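Local coordinates for protein putative exotoxin (superantigen) (Streptococcus pyogenes, PDB 1TY0) that probably acts as a secreted superantigen toxin, with a surface that can serve both T-cell receptor binding and dimerization, and binds zinc, at residues E55-F64 with K188-I196. Sequence-based numbering, arbitrary orientation.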
loop_
_atom_site.group_PDB
_atom_site.type_symbol
_atom_site.label_atom_id
_atom_site.label_comp_id
_atom_site.label_asym_id
_atom_site.label_seq_id
_atom_site.Cartn_x
_atom_site.Cartn_y
_atom_site.Cartn_z
ATOM N N GLU A 55 1.614 -12.240 -12.441
ATOM C CA GLU A 55 2.437 -13.405 -12.742
ATOM C C GLU A 55 1.888 -14.614 -11.991
ATOM O O GLU A 55 1.606 -14.536 -10.795
ATOM C CB GLU A 55 3.880 -13.133 -12.329
ATOM C CG GLU A 55 4.852 -14.240 -12.694
ATOM C CD GLU A 55 6.262 -13.928 -12.240
ATOM O OE1 GLU A 55 6.823 -12.908 -12.700
ATOM O OE2 GLU A 55 6.808 -14.700 -11.419
ATOM N N VAL A 56 1.737 -15.730 -12.696
ATOM C CA VAL A 56 1.195 -16.933 -12.078
ATOM C C VAL A 56 1.950 -18.209 -12.425
ATOM O O VAL A 56 2.897 -18.204 -13.216
ATOM C CB VAL A 56 -0.291 -17.134 -12.464
ATOM C CG1 VAL A 56 -1.148 -16.017 -11.863
ATOM C CG2 VAL A 56 -0.444 -17.144 -13.984
ATOM N N GLU A 57 1.521 -19.301 -11.802
ATOM C CA GLU A 57 2.111 -20.608 -12.039
ATOM C C GLU A 57 1.625 -21.134 -13.383
ATOM O O GLU A 57 0.721 -20.562 -13.993
ATOM C CB GLU A 57 1.726 -21.568 -10.906
ATOM C CG GLU A 57 2.589 -21.409 -9.662
ATOM C CD GLU A 57 2.072 -22.196 -8.464
ATOM O OE1 GLU A 57 1.421 -23.244 -8.661
ATOM O OE2 GLU A 57 2.333 -21.766 -7.319
ATOM N N SER A 58 2.230 -22.222 -13.847
ATOM C CA SER A 58 1.865 -22.807 -15.128
ATOM C C SER A 58 0.394 -23.220 -15.203
ATOM O O SER A 58 -0.233 -23.529 -14.188
ATOM C CB SER A 58 2.742 -24.032 -15.404
ATOM O OG SER A 58 4.117 -23.728 -15.245
ATOM N N TYR A 59 -0.143 -23.204 -16.419
ATOM C CA TYR A 59 -1.517 -23.611 -16.701
ATOM C C TYR A 59 -2.635 -22.891 -15.951
ATOM O O TYR A 59 -3.626 -23.500 -15.540
ATOM C CB TYR A 59 -1.628 -25.123 -16.508
ATOM C CG TYR A 59 -0.677 -25.864 -17.419
ATOM C CD1 TYR A 59 -0.866 -25.859 -18.800
ATOM C CD2 TYR A 59 0.450 -26.509 -16.910
ATOM C CE1 TYR A 59 0.046 -26.475 -19.657
ATOM C CE2 TYR A 59 1.370 -27.129 -17.757
ATOM C CZ TYR A 59 1.162 -27.107 -19.128
ATOM O OH TYR A 59 2.066 -27.718 -19.971
ATOM N N ILE A 60 -2.470 -21.582 -15.791
ATOM C CA ILE A 60 -3.471 -20.753 -15.136
ATOM C C ILE A 60 -4.027 -19.814 -16.198
ATOM O O ILE A 60 -5.240 -19.676 -16.348
ATOM C CB ILE A 60 -2.856 -19.922 -13.981
ATOM C CG1 ILE A 60 -2.434 -20.848 -12.836
ATOM C CG2 ILE A 60 -3.855 -18.870 -13.498
ATOM C CD1 ILE A 60 -3.566 -21.619 -12.218
ATOM N N THR A 61 -3.138 -19.175 -16.956
ATOM C CA THR A 61 -3.598 -18.264 -17.996
ATOM C C THR A 61 -4.373 -19.018 -19.077
ATOM O O THR A 61 -5.173 -18.431 -19.798
ATOM C CB THR A 61 -2.426 -17.493 -18.662
ATOM O OG1 THR A 61 -1.474 -18.420 -19.195
ATOM C CG2 THR A 61 -1.744 -16.578 -17.650
ATOM N N THR A 62 -4.132 -20.320 -19.187
ATOM C CA THR A 62 -4.828 -21.130 -20.182
ATOM C C THR A 62 -6.313 -21.241 -19.849
ATOM O O THR A 62 -7.126 -21.584 -20.710
ATOM C CB THR A 62 -4.217 -22.545 -20.274
ATOM O OG1 THR A 62 -4.214 -23.156 -18.978
ATOM C CG2 THR A 62 -2.787 -22.471 -20.788
ATOM N N LYS A 63 -6.662 -20.940 -18.600
ATOM C CA LYS A 63 -8.051 -20.992 -18.146
ATOM C C LYS A 63 -8.808 -19.739 -18.579
ATOM O O LYS A 63 -10.035 -19.680 -18.482
ATOM C CB LYS A 63 -8.111 -21.098 -16.619
ATOM C CG LYS A 63 -7.432 -22.321 -16.026
ATOM C CD LYS A 63 -7.523 -22.281 -14.506
ATOM C CE LYS A 63 -6.768 -23.426 -13.858
ATOM N NZ LYS A 63 -6.843 -23.342 -12.369
ATOM N N PHE A 64 -8.071 -18.741 -19.058
ATOM C CA PHE A 64 -8.659 -17.478 -19.489
ATOM C C PHE A 64 -8.457 -17.227 -20.985
ATOM O O PHE A 64 -7.749 -17.976 -21.657
ATOM C CB PHE A 64 -8.041 -16.330 -18.679
ATOM C CG PHE A 64 -8.333 -16.401 -17.202
ATOM C CD1 PHE A 64 -7.598 -17.243 -16.374
ATOM C CD2 PHE A 64 -9.350 -15.632 -16.643
ATOM C CE1 PHE A 64 -7.871 -17.318 -15.003
ATOM C CE2 PHE A 64 -9.633 -15.697 -15.284
ATOM C CZ PHE A 64 -8.892 -16.542 -14.458
ATOM N N LYS A 188 4.659 -14.904 -3.151
ATOM C CA LYS A 188 4.800 -15.866 -4.238
ATOM C C LYS A 188 3.791 -17.005 -4.169
ATOM O O LYS A 188 3.409 -17.560 -5.196
ATOM C CB LYS A 188 6.226 -16.430 -4.276
ATOM C CG LYS A 188 6.986 -16.059 -5.546
ATOM C CD LYS A 188 8.449 -16.465 -5.470
ATOM C CE LYS A 188 9.164 -16.220 -6.790
ATOM N NZ LYS A 188 9.087 -14.801 -7.232
ATOM N N LYS A 189 3.353 -17.349 -2.964
ATOM C CA LYS A 189 2.375 -18.423 -2.811
ATOM C C LYS A 189 1.109 -18.134 -3.611
ATOM O O LYS A 189 0.445 -19.057 -4.092
ATOM C CB LYS A 189 2.020 -18.624 -1.330
ATOM C CG LYS A 189 1.528 -17.364 -0.609
ATOM C CD LYS A 189 1.021 -17.702 0.800
ATOM C CE LYS A 189 0.614 -16.464 1.589
ATOM N NZ LYS A 189 1.771 -15.703 2.133
ATOM N N TYR A 190 0.790 -16.854 -3.793
ATOM C CA TYR A 190 -0.421 -16.489 -4.515
ATOM C C TYR A 190 -0.339 -16.720 -6.018
ATOM O O TYR A 190 -1.312 -16.504 -6.729
ATOM C CB TYR A 190 -0.804 -15.021 -4.232
ATOM C CG TYR A 190 -1.005 -14.702 -2.762
ATOM C CD1 TYR A 190 -1.820 -15.499 -1.960
ATOM C CD2 TYR A 190 -0.386 -13.591 -2.175
ATOM C CE1 TYR A 190 -2.018 -15.209 -0.612
ATOM C CE2 TYR A 190 -0.577 -13.288 -0.818
ATOM C CZ TYR A 190 -1.397 -14.106 -0.045
ATOM O OH TYR A 190 -1.602 -13.825 1.285
ATOM N N LYS A 191 0.816 -17.159 -6.507
ATOM C CA LYS A 191 0.942 -17.415 -7.935
ATOM C C LYS A 191 0.044 -18.571 -8.367
ATOM O O LYS A 191 -0.240 -18.719 -9.554
ATOM C CB LYS A 191 2.396 -17.705 -8.317
ATOM C CG LYS A 191 3.293 -16.489 -8.225
ATOM C CD LYS A 191 4.720 -16.796 -8.658
ATOM C CE LYS A 191 4.771 -17.304 -10.087
ATOM N NZ LYS A 191 6.182 -17.381 -10.571
ATOM N N ASP A 192 -0.412 -19.393 -7.420
ATOM C CA ASP A 192 -1.301 -20.488 -7.803
ATOM C C ASP A 192 -2.691 -19.968 -8.172
ATOM O O ASP A 192 -3.538 -20.727 -8.647
ATOM C CB ASP A 192 -1.416 -21.551 -6.699
ATOM C CG ASP A 192 -1.923 -20.995 -5.383
ATOM O OD1 ASP A 192 -2.608 -19.955 -5.384
ATOM O OD2 ASP A 192 -1.643 -21.622 -4.336
ATOM N N ASN A 193 -2.914 -18.674 -7.947
ATOM C CA ASN A 193 -4.185 -18.019 -8.271
ATOM C C ASN A 193 -5.375 -18.814 -7.741
ATOM O O ASN A 193 -6.432 -18.840 -8.369
ATOM C CB ASN A 193 -4.319 -17.869 -9.798
ATOM C CG ASN A 193 -5.235 -16.716 -10.209
ATOM O OD1 ASN A 193 -6.090 -16.867 -11.086
ATOM N ND2 ASN A 193 -5.043 -15.561 -9.601
ATOM N N LYS A 194 -5.206 -19.465 -6.591
ATOM C CA LYS A 194 -6.294 -20.261 -6.022
ATOM C C LYS A 194 -7.548 -19.421 -5.874
ATOM O O LYS A 194 -7.529 -18.337 -5.290
ATOM C CB LYS A 194 -5.888 -20.862 -4.676
ATOM C CG LYS A 194 -5.094 -22.146 -4.812
ATOM C CD LYS A 194 -4.921 -22.848 -3.471
ATOM C CE LYS A 194 -4.255 -24.203 -3.656
ATOM N NZ LYS A 194 -4.052 -24.910 -2.361
ATOM N N THR A 195 -8.646 -19.954 -6.392
ATOM C CA THR A 195 -9.911 -19.249 -6.404
ATOM C C THR A 195 -11.059 -20.049 -5.795
ATOM O O THR A 195 -11.085 -21.280 -5.871
ATOM C CB THR A 195 -10.248 -18.874 -7.868
ATOM O OG1 THR A 195 -9.249 -17.970 -8.363
ATOM C CG2 THR A 195 -11.613 -18.244 -7.979
ATOM N N ILE A 196 -12.004 -19.329 -5.199
ATOM C CA ILE A 196 -13.174 -19.934 -4.574
ATOM C C ILE A 196 -14.439 -19.214 -5.020
ATOM O O ILE A 196 -14.451 -17.988 -5.146
ATOM C CB ILE A 196 -13.119 -19.816 -3.036
ATOM C CG1 ILE A 196 -11.893 -20.544 -2.491
ATOM C CG2 ILE A 196 -14.401 -20.384 -2.424
ATOM C CD1 ILE A 196 -11.711 -20.382 -0.985
HETATM O O HOH W 1 5.777 -18.539 -13.038
HETATM O O HOH W 2 -6.280 -21.277 -10.125
#
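Lys191 lies across residues 55-57, held by its carbonyl at one end and its ammonium at the other. Its carbonyl O accepts from Glu57 N at 2.9 Å; the N-H...O angle of 160° is fairly straight, yet the donor stands above the carbonyl plane. At the far end, NZ forms a salt bridge with Glu55 OE2, also 2.9 Å, using the anti lone pair of that oxygen. The bend at chi3 (59°) lets the lysine reach it, with CG 3.6 Å from Glu55 O on the way, while Glu55, extended with CG anti to its backbone N, approaches obliquely. Water 1 accepts from Lys191 NZ and donates to Val56 O, so the ammonium bonds the Glu55 carboxylate directly and reaches the backbone through the water. Val56 CB presses on the same Lys191 O, 3.3 Å away.

Glu57 runs alongside Asp192, both side chains pointing the same way with their carboxylate planes 65° apart. The touching is of carboxylate on aliphatic carbon, Glu57 OE2 lying 3.8 Å from Asp192 CB. Asp192 OD1 instead accepts from Lys194 N, an Asx turn in which this N-H, two residues on, meets OD1 from above the carboxylate plane. Beyond it, Ile60 spreads its branches: CD1 meets Asp192 O and CG2 meets Asn193 CB at 3.9 Å. Water 2 links Lys63 NZ to Asn193 O.

The contact joins the two domains of the superantigen fold: the loop between strands 51-55 and 69-74 of the OB-fold domain meets the 3-10 turn that follows helix 183-187 in the beta-grasp domain. Tyr88 on strand 84-93 touches Glu55 and Lys191, Phe38 on strand 37-41 backs Val56 and Ile60, and helix 131-146 packs against Lys189 and Tyr190.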